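Local coordinates for protein prolyl-tRNA synthetase (Naegleria fowleri, PDB 6UYH) that probably attaches proline to its cognate tRNA using ATP, as a class II aminoacyl-tRNA synthetase, and binds halofuginone and the ATP analogue AMPPNP, at residues K60-E65 with E189-V194; P158-R163 with L276-M281; A329-K334 with S393-L398; C436-H441 with A507-S512. One frame throughout, in Å; residues are numbered along the deposited sequence.

Contact 1: residues K60-E65 with E189-V194; sequences KFFDAE and ELYKRV
Glu65 OE2 takes a hydrogen from a water at 3.1 Å, and the same water accepts one from Arg193 NH2, so the two side chains are linked through it; Lys68 also bridges to OE2. The direct salt bridge, Glu65 OE1 to Arg193 NH1 at 3.3 Å, is a weak hydrogen bond, with the carboxylate and guanidinium planes turned 73° apart. Glu197 pairs with Arg193 NE. The arginine chain bends at chi3 and sets its guanidinium upright against the Phe61 ring, whose CZ lies 3.8 Å above the centre of the guanidinium plane. Against that ring, Arg193 NH2 lies at the edge, with Val194 CG2 at the edge too. Deeper in, Phe62 CE1 reaches Tyr191 CE1 at 3.5 Å; the two ring planes are 20° apart but slid until they barely overlap. Leu190 lies between the salt bridge and this pair, CD2 against Glu65 CB (3.8 Å) and CB against Phe62 CE1. Tyr191, hydrogen-bonded to Gln168, has its side chain about 6 Å from bound halofuginone. Helices 49-67 and 177-198 pack nearly antiparallel, local axes 152° apart and separated by 10.8 Å, while Trp269 and Leu271 of strand 261-272 cover Phe62, Tyr191 and Val194.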
# COMPACT_ATOMS: atom_id res chain seq x y z
N LYS A 60 -9.84 -0.26 -1.46
CA LYS A 60 -10.65 -1.38 -1.00
C LYS A 60 -11.73 -1.72 -2.02
O LYS A 60 -11.95 -2.89 -2.35
CB LYS A 60 -11.28 -1.04 0.36
CG LYS A 60 -12.26 -2.08 0.87
CD LYS A 60 -12.93 -1.62 2.15
CE LYS A 60 -13.86 -2.68 2.69
NZ LYS A 60 -13.98 -2.56 4.17
N PHE A 61 -12.42 -0.69 -2.52
CA PHE A 61 -13.46 -0.89 -3.53
C PHE A 61 -12.88 -1.46 -4.82
O PHE A 61 -13.39 -2.44 -5.36
CB PHE A 61 -14.16 0.44 -3.81
CG PHE A 61 -15.12 0.39 -4.96
CD1 PHE A 61 -16.38 -0.18 -4.81
CD2 PHE A 61 -14.78 0.93 -6.19
CE1 PHE A 61 -17.28 -0.21 -5.87
CE2 PHE A 61 -15.67 0.91 -7.26
CZ PHE A 61 -16.93 0.33 -7.10
N PHE A 62 -11.81 -0.84 -5.33
CA PHE A 62 -11.28 -1.25 -6.63
C PHE A 62 -10.70 -2.66 -6.56
O PHE A 62 -10.95 -3.47 -7.46
CB PHE A 62 -10.22 -0.25 -7.11
CG PHE A 62 -9.81 -0.43 -8.55
CD1 PHE A 62 -10.63 0.03 -9.58
CD2 PHE A 62 -8.60 -1.02 -8.87
CE1 PHE A 62 -10.26 -0.12 -10.91
CE2 PHE A 62 -8.21 -1.17 -10.21
CZ PHE A 62 -9.04 -0.72 -11.22
N ASP A 63 -9.96 -2.97 -5.49
CA ASP A 63 -9.42 -4.31 -5.29
C ASP A 63 -10.52 -5.35 -5.33
O ASP A 63 -10.37 -6.42 -5.93
CB ASP A 63 -8.69 -4.41 -3.94
CG ASP A 63 -7.18 -4.18 -4.06
OD1 ASP A 63 -6.68 -3.99 -5.18
OD2 ASP A 63 -6.51 -4.18 -3.01
N ALA A 64 -11.63 -5.10 -4.62
CA ALA A 64 -12.69 -6.10 -4.61
C ALA A 64 -13.31 -6.28 -5.99
O ALA A 64 -13.68 -7.40 -6.35
CB ALA A 64 -13.77 -5.73 -3.58
N GLU A 65 -13.41 -5.20 -6.78
CA GLU A 65 -13.99 -5.32 -8.11
C GLU A 65 -13.05 -6.02 -9.09
O GLU A 65 -13.50 -6.82 -9.92
CB GLU A 65 -14.38 -3.93 -8.64
CG GLU A 65 -15.54 -3.29 -7.86
CD GLU A 65 -16.80 -4.16 -7.85
OE1 GLU A 65 -17.16 -4.73 -8.91
OE2 GLU A 65 -17.43 -4.26 -6.78
N GLU A 189 -15.37 1.30 -17.07
CA GLU A 189 -16.59 1.37 -16.27
C GLU A 189 -16.28 1.35 -14.77
O GLU A 189 -16.94 2.04 -13.99
CB GLU A 189 -17.52 0.23 -16.65
CG GLU A 189 -18.70 0.00 -15.72
CD GLU A 189 -19.73 1.14 -15.72
OE1 GLU A 189 -19.64 2.06 -16.57
OE2 GLU A 189 -20.64 1.10 -14.88
N LEU A 190 -15.27 0.59 -14.35
CA LEU A 190 -14.90 0.62 -12.93
C LEU A 190 -14.38 1.99 -12.52
O LEU A 190 -14.65 2.44 -11.40
CB LEU A 190 -13.85 -0.45 -12.62
CG LEU A 190 -14.32 -1.91 -12.61
CD1 LEU A 190 -13.17 -2.80 -12.13
CD2 LEU A 190 -15.54 -2.09 -11.70
N TYR A 191 -13.64 2.66 -13.40
CA TYR A 191 -13.21 4.02 -13.09
C TYR A 191 -14.41 4.96 -13.00
O TYR A 191 -14.45 5.83 -12.12
CB TYR A 191 -12.22 4.52 -14.15
CG TYR A 191 -10.88 3.84 -14.12
CD1 TYR A 191 -10.44 3.13 -13.00
CD2 TYR A 191 -10.03 3.92 -15.23
CE1 TYR A 191 -9.21 2.51 -12.99
CE2 TYR A 191 -8.80 3.32 -15.22
CZ TYR A 191 -8.39 2.62 -14.11
OH TYR A 191 -7.14 2.02 -14.13
N LYS A 192 -15.39 4.80 -13.89
CA LYS A 192 -16.61 5.58 -13.76
C LYS A 192 -17.28 5.31 -12.41
O LYS A 192 -17.75 6.24 -11.75
CB LYS A 192 -17.56 5.26 -14.92
CG LYS A 192 -18.97 5.85 -14.81
CD LYS A 192 -19.92 4.85 -14.19
CE LYS A 192 -21.37 5.10 -14.57
NZ LYS A 192 -22.19 3.96 -14.08
N ARG A 193 -17.31 4.05 -11.98
CA ARG A 193 -17.95 3.73 -10.70
C ARG A 193 -17.17 4.32 -9.52
O ARG A 193 -17.79 4.74 -8.53
CB ARG A 193 -18.11 2.22 -10.54
CG ARG A 193 -19.04 1.62 -11.59
CD ARG A 193 -19.23 0.14 -11.35
NE ARG A 193 -19.83 -0.10 -10.04
CZ ARG A 193 -19.72 -1.24 -9.37
NH1 ARG A 193 -19.05 -2.26 -9.88
NH2 ARG A 193 -20.29 -1.35 -8.18
N VAL A 194 -15.84 4.33 -9.57
CA VAL A 194 -15.08 4.98 -8.50
C VAL A 194 -15.49 6.44 -8.38
O VAL A 194 -15.84 6.91 -7.30
CB VAL A 194 -13.56 4.86 -8.75
CG1 VAL A 194 -12.79 5.78 -7.75
CG2 VAL A 194 -13.08 3.40 -8.61
O HOH W 1 -20.57 -4.18 -6.93

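Contact 2: residues P158-R163 with L276-M281; sequences PFIRSR and LGVMIM. With ANP (phosphoaminophosphonic acid-adenylate ester), chain C.
Phe159 packs on residues 276-281 of helix 274-283 from the loop between antiparallel strands 140-149 and 164-174, the motif 2 loop of a class II synthetase; the helix, which carries the nucleotide-binding Arg274, is consistent with motif 3. From its CB outward, Phe159 first meets the backbone of Gly277, with CB 3.4 Å from Gly277 N; a glycine here lets the loop come this close. CG and CD2 also lie against Gly277 N and CA. Leu276 CB lies over one face of the ring, nearest CD1, in a CH-pi contact 4.1 Å from the centroid, and its CD2 touches CE1. CE2 touches Ile280 CD1 at 3.7 Å, and Phe47 meets the ring edge-to-face. Ile160 continues the packing: its CD1 rests on the peptide between Gly277 and Val278, and its CG1 meets Met281 CE at 3.9 Å. The residues that follow bind AMPPNP. Ser162 reads the adenine through its backbone, N giving a hydrogen to N1 and O accepting one from N6 at 3.0 Å. Arg161, bent at chi3, also bridges to Glu152 and the C-terminal carboxylate of Tyr513, and points its NH1 at the gamma-phosphate oxygen O2G, 3.1 Å away and almost straight at 174°.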
# COMPACT_ATOMS: atom_id res chain seq x y z
N PRO A 158 -1.49 20.36 -5.86
CA PRO A 158 -1.79 19.31 -4.87
C PRO A 158 -2.83 18.35 -5.42
O PRO A 158 -3.84 18.76 -6.00
CB PRO A 158 -2.31 20.10 -3.67
CG PRO A 158 -1.57 21.42 -3.76
CD PRO A 158 -1.51 21.71 -5.26
N PHE A 159 -2.54 17.05 -5.28
CA PHE A 159 -3.32 15.92 -5.77
C PHE A 159 -3.36 15.82 -7.30
O PHE A 159 -3.08 14.75 -7.83
CB PHE A 159 -4.76 15.93 -5.23
CG PHE A 159 -4.84 15.92 -3.74
CD1 PHE A 159 -4.34 14.85 -3.00
CD2 PHE A 159 -5.45 16.96 -3.06
CE1 PHE A 159 -4.41 14.85 -1.60
CE2 PHE A 159 -5.54 16.96 -1.67
CZ PHE A 159 -5.02 15.89 -0.94
N ILE A 160 -3.68 16.91 -8.00
CA ILE A 160 -3.92 16.82 -9.45
C ILE A 160 -2.63 16.50 -10.19
O ILE A 160 -2.64 15.75 -11.18
CB ILE A 160 -4.53 18.13 -9.98
CG1 ILE A 160 -5.85 18.45 -9.27
CG2 ILE A 160 -4.70 18.04 -11.50
CD1 ILE A 160 -6.96 17.45 -9.57
N ARG A 161 -1.52 17.13 -9.80
CA ARG A 161 -0.26 17.00 -10.54
C ARG A 161 0.88 17.14 -9.53
O ARG A 161 1.34 18.25 -9.25
CB ARG A 161 -0.15 18.04 -11.65
CG ARG A 161 1.09 17.80 -12.54
CD ARG A 161 1.20 18.80 -13.68
NE ARG A 161 0.03 18.74 -14.54
CZ ARG A 161 -0.24 17.73 -15.37
NH1 ARG A 161 0.59 16.70 -15.46
NH2 ARG A 161 -1.34 17.76 -16.11
N SER A 162 1.34 16.01 -9.00
CA SER A 162 2.43 16.01 -8.04
C SER A 162 3.61 15.24 -8.62
O SER A 162 3.45 14.41 -9.51
CB SER A 162 1.98 15.45 -6.68
OG SER A 162 1.44 14.14 -6.76
N ARG A 163 4.82 15.55 -8.13
CA ARG A 163 6.01 14.90 -8.68
C ARG A 163 6.18 13.48 -8.15
O ARG A 163 6.73 12.63 -8.86
CB ARG A 163 7.26 15.74 -8.39
CG ARG A 163 7.32 16.97 -9.30
CD ARG A 163 8.60 17.75 -9.10
NE ARG A 163 8.91 18.57 -10.27
CZ ARG A 163 9.94 19.41 -10.32
NH1 ARG A 163 10.73 19.54 -9.27
NH2 ARG A 163 10.16 20.12 -11.42
N LEU A 276 -8.53 12.46 -5.59
CA LEU A 276 -8.81 13.25 -4.39
C LEU A 276 -8.92 14.73 -4.74
O LEU A 276 -9.77 15.44 -4.18
CB LEU A 276 -7.73 13.03 -3.34
CG LEU A 276 -7.91 11.85 -2.37
CD1 LEU A 276 -7.93 10.54 -3.12
CD2 LEU A 276 -6.81 11.85 -1.34
N GLY A 277 -8.05 15.22 -5.63
CA GLY A 277 -8.12 16.61 -6.02
C GLY A 277 -9.41 16.95 -6.74
O GLY A 277 -10.03 17.98 -6.49
N VAL A 278 -9.83 16.07 -7.66
CA VAL A 278 -11.09 16.28 -8.36
C VAL A 278 -12.24 16.34 -7.36
O VAL A 278 -13.08 17.25 -7.41
CB VAL A 278 -11.32 15.17 -9.40
CG1 VAL A 278 -12.69 15.34 -10.06
CG2 VAL A 278 -10.23 15.23 -10.47
N MET A 279 -12.27 15.38 -6.44
CA MET A 279 -13.31 15.33 -5.41
C MET A 279 -13.42 16.66 -4.67
O MET A 279 -14.52 17.20 -4.48
CB MET A 279 -13.00 14.19 -4.44
CG MET A 279 -14.06 13.99 -3.34
SD MET A 279 -13.42 12.89 -2.04
CE MET A 279 -12.21 13.93 -1.22
N ILE A 280 -12.27 17.20 -4.25
CA ILE A 280 -12.26 18.43 -3.47
C ILE A 280 -12.66 19.63 -4.33
O ILE A 280 -13.47 20.47 -3.92
CB ILE A 280 -10.88 18.63 -2.83
CG1 ILE A 280 -10.60 17.48 -1.85
CG2 ILE A 280 -10.80 20.01 -2.17
CD1 ILE A 280 -9.18 17.48 -1.31
N MET A 281 -12.09 19.75 -5.54
CA MET A 281 -12.42 20.88 -6.39
C MET A 281 -13.88 20.88 -6.80
O MET A 281 -14.48 21.96 -6.97
CB MET A 281 -11.54 20.90 -7.65
CG MET A 281 -10.09 21.29 -7.37
SD MET A 281 -9.11 21.24 -8.90
CE MET A 281 -7.53 21.80 -8.25
PG ANP C . -1.37 14.14 -17.86
O1G ANP C . -1.67 14.97 -19.01
O2G ANP C . 0.15 14.35 -17.47
O3G ANP C . -2.35 14.61 -16.71
PB ANP C . -0.62 11.29 -18.41
O1B ANP C . -0.68 10.80 -19.78
O2B ANP C . 0.84 11.73 -18.08
N3B ANP C . -1.65 12.54 -18.14
PA ANP C . -0.88 8.61 -17.35
O1A ANP C . -1.64 7.94 -18.42
O2A ANP C . 0.58 8.30 -17.47
O3A ANP C . -1.04 10.19 -17.40
O5' ANP C . -1.33 8.28 -15.85
C5' ANP C . -2.52 7.58 -15.42
C4' ANP C . -3.36 8.56 -14.64
O4' ANP C . -2.59 9.09 -13.54
C3' ANP C . -3.77 9.78 -15.45
O3' ANP C . -4.95 9.51 -16.20
C2' ANP C . -3.99 10.84 -14.37
O2' ANP C . -5.34 10.81 -13.92
C1' ANP C . -2.99 10.43 -13.27
N9 ANP C . -1.80 11.26 -13.22
C8 ANP C . -0.91 11.50 -14.24
N7 ANP C . 0.08 12.29 -13.91
C5 ANP C . -0.17 12.59 -12.58
C6 ANP C . 0.52 13.38 -11.64
N6 ANP C . 1.67 14.01 -11.89
N1 ANP C . -0.02 13.50 -10.41
C2 ANP C . -1.15 12.84 -10.13
N3 ANP C . -1.87 12.05 -10.92
C4 ANP C . -1.32 11.97 -12.14

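Contact 3: residues A329-K334 with S393-L398; sequences AGIRVK and SIKAVL
This is a small helix-on-loop contact in the anticodon-binding domain: the turn leading from helix 313-328 into strand 333-335 lies against helix 391-415, held by one hydrogen bond and a patch of aliphatic carbon. The bond comes from Lys395, whose NZ donates to Ala329 O at 2.9 Å, approaching in the carbonyl plane with a C=O...N angle of 149°. Its side chain leaves the helix beside its own backbone N (chi1 -71°) and then runs fully extended, and this length is what brings the ammonium group across to the turn. The acceptor is the carbonyl of Ala329, immediately after helix 313-328, whose C-terminus closes in a Schellman motif with Gly330 at positive phi (85°). Lysine therefore meets a carbonyl at a helix C-terminus, where the helix dipole would be expected to favour a positive charge. Along its way the lysine chain lies obliquely across Ile331: CG passes 4.0 Å from Ile331 CD1, and CE is close to CG1. Ile331 is the main apolar residue of the turn. Its CD1 also presses on Ile394 CG2 at 3.8 Å, the two isoleucines crossing at about a right angle, while its other branch, CG2, comes more loosely near Leu398 CD1 at 4.4 Å. Ile331 and Ile394 share further neighbours, since both touch Leu326 of helix 313-328 and Val300 of strand 300-304. Helix 391-415 thus packs beside the end of helix 313-328 and over the sheet, with Met384 of strand 381-385 also touching Ile394.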
# COMPACT_ATOMS: atom_id res chain seq x y z
N ALA A 329 -24.08 -0.52 13.50
CA ALA A 329 -24.51 -0.63 12.11
C ALA A 329 -23.39 -0.39 11.12
O ALA A 329 -23.63 -0.44 9.91
CB ALA A 329 -25.66 0.35 11.83
N GLY A 330 -22.17 -0.15 11.59
CA GLY A 330 -21.04 0.02 10.71
C GLY A 330 -20.87 1.43 10.18
O GLY A 330 -20.09 1.62 9.25
N ILE A 331 -21.58 2.40 10.74
CA ILE A 331 -21.42 3.79 10.35
C ILE A 331 -20.22 4.37 11.10
O ILE A 331 -20.06 4.14 12.30
CB ILE A 331 -22.71 4.58 10.64
CG1 ILE A 331 -23.87 4.00 9.83
CG2 ILE A 331 -22.52 6.07 10.40
CD1 ILE A 331 -25.25 4.49 10.26
N ARG A 332 -19.37 5.10 10.39
CA ARG A 332 -18.21 5.74 11.02
C ARG A 332 -18.71 6.98 11.75
O ARG A 332 -19.00 8.01 11.15
CB ARG A 332 -17.15 6.06 9.98
CG ARG A 332 -16.58 4.80 9.33
CD ARG A 332 -15.49 5.09 8.30
NE ARG A 332 -15.95 5.89 7.16
CZ ARG A 332 -16.63 5.40 6.12
NH1 ARG A 332 -16.95 4.11 6.07
NH2 ARG A 332 -16.99 6.20 5.12
N VAL A 333 -18.82 6.87 13.07
CA VAL A 333 -19.51 7.87 13.88
C VAL A 333 -18.56 8.38 14.94
O VAL A 333 -17.73 7.62 15.46
CB VAL A 333 -20.80 7.29 14.51
CG1 VAL A 333 -20.50 6.03 15.33
CG2 VAL A 333 -21.51 8.32 15.37
N LYS A 334 -18.66 9.67 15.25
CA LYS A 334 -17.93 10.27 16.35
C LYS A 334 -18.89 10.94 17.31
O LYS A 334 -19.95 11.43 16.91
CB LYS A 334 -16.91 11.30 15.84
CG LYS A 334 -15.69 10.65 15.21
CD LYS A 334 -14.57 11.65 14.99
CE LYS A 334 -13.32 10.94 14.49
NZ LYS A 334 -12.96 9.78 15.35
N SER A 393 -32.08 4.01 8.61
CA SER A 393 -32.59 5.33 8.23
C SER A 393 -31.46 6.35 8.11
O SER A 393 -31.54 7.25 7.26
CB SER A 393 -33.66 5.80 9.23
OG SER A 393 -33.10 6.10 10.50
N ILE A 394 -30.41 6.21 8.92
CA ILE A 394 -29.27 7.11 8.79
C ILE A 394 -28.47 6.80 7.53
O ILE A 394 -28.03 7.72 6.82
CB ILE A 394 -28.39 7.05 10.06
CG1 ILE A 394 -29.16 7.59 11.27
CG2 ILE A 394 -27.09 7.81 9.84
CD1 ILE A 394 -29.71 9.00 11.07
N LYS A 395 -28.28 5.52 7.22
CA LYS A 395 -27.65 5.17 5.94
C LYS A 395 -28.45 5.72 4.77
O LYS A 395 -27.87 6.18 3.77
CB LYS A 395 -27.52 3.65 5.82
CG LYS A 395 -26.47 3.04 6.73
CD LYS A 395 -26.51 1.52 6.71
CE LYS A 395 -25.49 0.95 7.69
NZ LYS A 395 -25.56 -0.54 7.78
N ALA A 396 -29.78 5.69 4.86
CA ALA A 396 -30.62 6.25 3.81
C ALA A 396 -30.39 7.75 3.67
O ALA A 396 -30.43 8.29 2.56
CB ALA A 396 -32.09 5.94 4.11
N VAL A 397 -30.18 8.44 4.80
CA VAL A 397 -29.84 9.86 4.75
C VAL A 397 -28.50 10.06 4.06
O VAL A 397 -28.33 10.98 3.25
CB VAL A 397 -29.84 10.45 6.17
CG1 VAL A 397 -29.30 11.86 6.16
CG2 VAL A 397 -31.25 10.42 6.75
N LEU A 398 -27.53 9.20 4.35
CA LEU A 398 -26.21 9.32 3.74
C LEU A 398 -26.25 9.04 2.25
O LEU A 398 -25.53 9.68 1.48
CB LEU A 398 -25.22 8.39 4.44
CG LEU A 398 -24.92 8.73 5.90
CD1 LEU A 398 -24.08 7.63 6.54
CD2 LEU A 398 -24.19 10.06 6.00

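Contact 4: residues C436-H441 with A507-S512; sequences CLIPWH and ALFGRS
The Trp440 and Phe509 side chains cross at about a right angle, the planes of the indole six-membered ring and the phenyl 55° apart, neither stacked nor edge-to-face. Trp440 CZ3 and Phe509 CZ touch at 3.8 Å. Two aliphatic groups fill in around the rings. Ala507 CB sits over a face of the tryptophan, 3.5 Å from CG, in a CH-pi contact with the five-membered ring. Ile438 CD1 lies over a face of Phe509, 3.9 Å from its centroid; the isoleucine reaches there because CG1 stands between the backbone N and carbonyl carbon (chi1 66°), which sends the longer branch toward the ring. Behind these side chains the strands are antiparallel. Cys436 pairs with Phe509 and Ile438 with Ala507 as hydrogen-bonded pairs, each joined by two backbone bonds; Phe509 N to Cys436 O, at 2.8 Å, is nearly straight (174°). Between them Leu437 and Leu508 form a non-hydrogen-bonded pair and turn to the opposite face, where Leu437 CD2 meets Leu508 CD1 at 3.9 Å. Phe426 of helix 423-431 and Ile450 of helix 444-457 cover the face bearing Ile438 and Phe509. Strand 435-440 also pairs in parallel with strand 417-419, and strand 505-512 antiparallel with strand 474-479. Helices packed on one face of a mixed sheet make this the alpha/beta layering of the C-terminal domain of prolyl-tRNA synthetase.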
# COMPACT_ATOMS: atom_id res chain seq x y z
N CYS A 436 -16.64 22.26 -24.99
CA CYS A 436 -17.21 22.47 -26.31
C CYS A 436 -17.22 21.17 -27.10
O CYS A 436 -16.20 20.48 -27.18
CB CYS A 436 -16.41 23.51 -27.09
SG CYS A 436 -16.26 25.09 -26.23
N LEU A 437 -18.36 20.86 -27.70
CA LEU A 437 -18.47 19.74 -28.64
C LEU A 437 -18.30 20.30 -30.04
O LEU A 437 -19.07 21.18 -30.46
CB LEU A 437 -19.81 19.03 -28.51
CG LEU A 437 -20.03 18.01 -27.40
CD1 LEU A 437 -21.52 17.70 -27.29
CD2 LEU A 437 -19.23 16.74 -27.66
N ILE A 438 -17.27 19.84 -30.74
CA ILE A 438 -16.98 20.40 -32.06
C ILE A 438 -17.05 19.31 -33.12
O ILE A 438 -16.78 18.14 -32.83
CB ILE A 438 -15.60 21.10 -32.09
CG1 ILE A 438 -14.46 20.09 -31.91
CG2 ILE A 438 -15.53 22.19 -31.04
CD1 ILE A 438 -13.10 20.64 -32.33
N PRO A 439 -17.41 19.65 -34.36
CA PRO A 439 -17.25 18.70 -35.46
C PRO A 439 -15.78 18.34 -35.58
O PRO A 439 -14.91 19.20 -35.45
CB PRO A 439 -17.74 19.47 -36.70
CG PRO A 439 -18.16 20.80 -36.23
CD PRO A 439 -17.76 21.01 -34.82
N TRP A 440 -15.50 17.06 -35.80
CA TRP A 440 -14.14 16.58 -35.68
C TRP A 440 -13.82 15.60 -36.79
O TRP A 440 -14.63 14.73 -37.10
CB TRP A 440 -13.94 15.92 -34.31
CG TRP A 440 -12.57 15.39 -34.07
CD1 TRP A 440 -12.23 14.09 -33.84
CD2 TRP A 440 -11.34 16.13 -34.06
NE1 TRP A 440 -10.87 13.98 -33.67
CE2 TRP A 440 -10.30 15.21 -33.79
CE3 TRP A 440 -11.03 17.48 -34.23
CZ2 TRP A 440 -8.96 15.60 -33.71
CZ3 TRP A 440 -9.69 17.86 -34.15
CH2 TRP A 440 -8.68 16.93 -33.89
N HIS A 441 -12.66 15.77 -37.42
CA HIS A 441 -12.03 14.71 -38.20
C HIS A 441 -10.63 14.54 -37.65
O HIS A 441 -9.86 15.51 -37.60
CB HIS A 441 -12.00 15.03 -39.70
CG HIS A 441 -11.54 13.88 -40.54
ND1 HIS A 441 -12.32 13.32 -41.53
CD2 HIS A 441 -10.39 13.16 -40.51
CE1 HIS A 441 -11.66 12.32 -42.09
NE2 HIS A 441 -10.49 12.20 -41.49
N ALA A 507 -16.08 15.82 -31.15
CA ALA A 507 -15.05 15.75 -30.13
C ALA A 507 -15.28 16.80 -29.05
O ALA A 507 -15.74 17.92 -29.32
CB ALA A 507 -13.65 15.95 -30.74
N LEU A 508 -14.94 16.43 -27.81
CA LEU A 508 -15.02 17.35 -26.68
C LEU A 508 -13.67 18.02 -26.49
O LEU A 508 -12.64 17.35 -26.34
CB LEU A 508 -15.44 16.58 -25.42
CG LEU A 508 -15.93 17.39 -24.22
CD1 LEU A 508 -17.26 18.05 -24.52
CD2 LEU A 508 -16.00 16.49 -22.96
N PHE A 509 -13.67 19.35 -26.57
CA PHE A 509 -12.49 20.19 -26.39
C PHE A 509 -12.74 21.15 -25.24
O PHE A 509 -13.88 21.56 -24.99
CB PHE A 509 -12.18 21.01 -27.66
CG PHE A 509 -11.33 20.28 -28.67
CD1 PHE A 509 -11.83 19.18 -29.35
CD2 PHE A 509 -10.03 20.71 -28.94
CE1 PHE A 509 -11.05 18.52 -30.28
CE2 PHE A 509 -9.24 20.04 -29.87
CZ PHE A 509 -9.75 18.94 -30.54
N GLY A 510 -11.67 21.53 -24.56
CA GLY A 510 -11.82 22.47 -23.46
C GLY A 510 -10.48 22.81 -22.85
O GLY A 510 -9.44 22.24 -23.20
N ARG A 511 -10.51 23.79 -21.95
CA ARG A 511 -9.37 24.03 -21.08
C ARG A 511 -9.21 22.86 -20.12
O ARG A 511 -10.16 22.13 -19.83
CB ARG A 511 -9.54 25.34 -20.31
CG ARG A 511 -9.70 26.55 -21.23
CD ARG A 511 -10.98 27.33 -20.90
NE ARG A 511 -11.01 27.78 -19.51
CZ ARG A 511 -10.65 29.00 -19.11
NH1 ARG A 511 -10.72 29.32 -17.82
NH2 ARG A 511 -10.25 29.91 -20.00
N SER A 512 -8.00 22.69 -19.59
CA SER A 512 -7.67 21.49 -18.84
C SER A 512 -6.64 21.82 -17.77
O SER A 512 -5.98 22.87 -17.82
CB SER A 512 -7.17 20.39 -19.78
OG SER A 512 -6.71 19.24 -19.09

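In the fold
Contacts 1 and 2 cross along the chain, their segments alternating, and lie with centres 19 Å apart. Helix 49-67 serves both, giving 60-65 to contact 1 and side chains that touch Phe159 and Leu276 of contact 2, so it ties the two together beside the nucleotide pocket. Contacts 3 and 4 follow in series, the first in the anticodon-binding domain and the second in the C-terminal region. Their centres are 42 Å apart, on opposite sides of the chain's centre. Contact 4 nevertheless leads back to the active site, since strand 505-512 runs on to Tyr513, whose carboxylate meets Arg161 of contact 2.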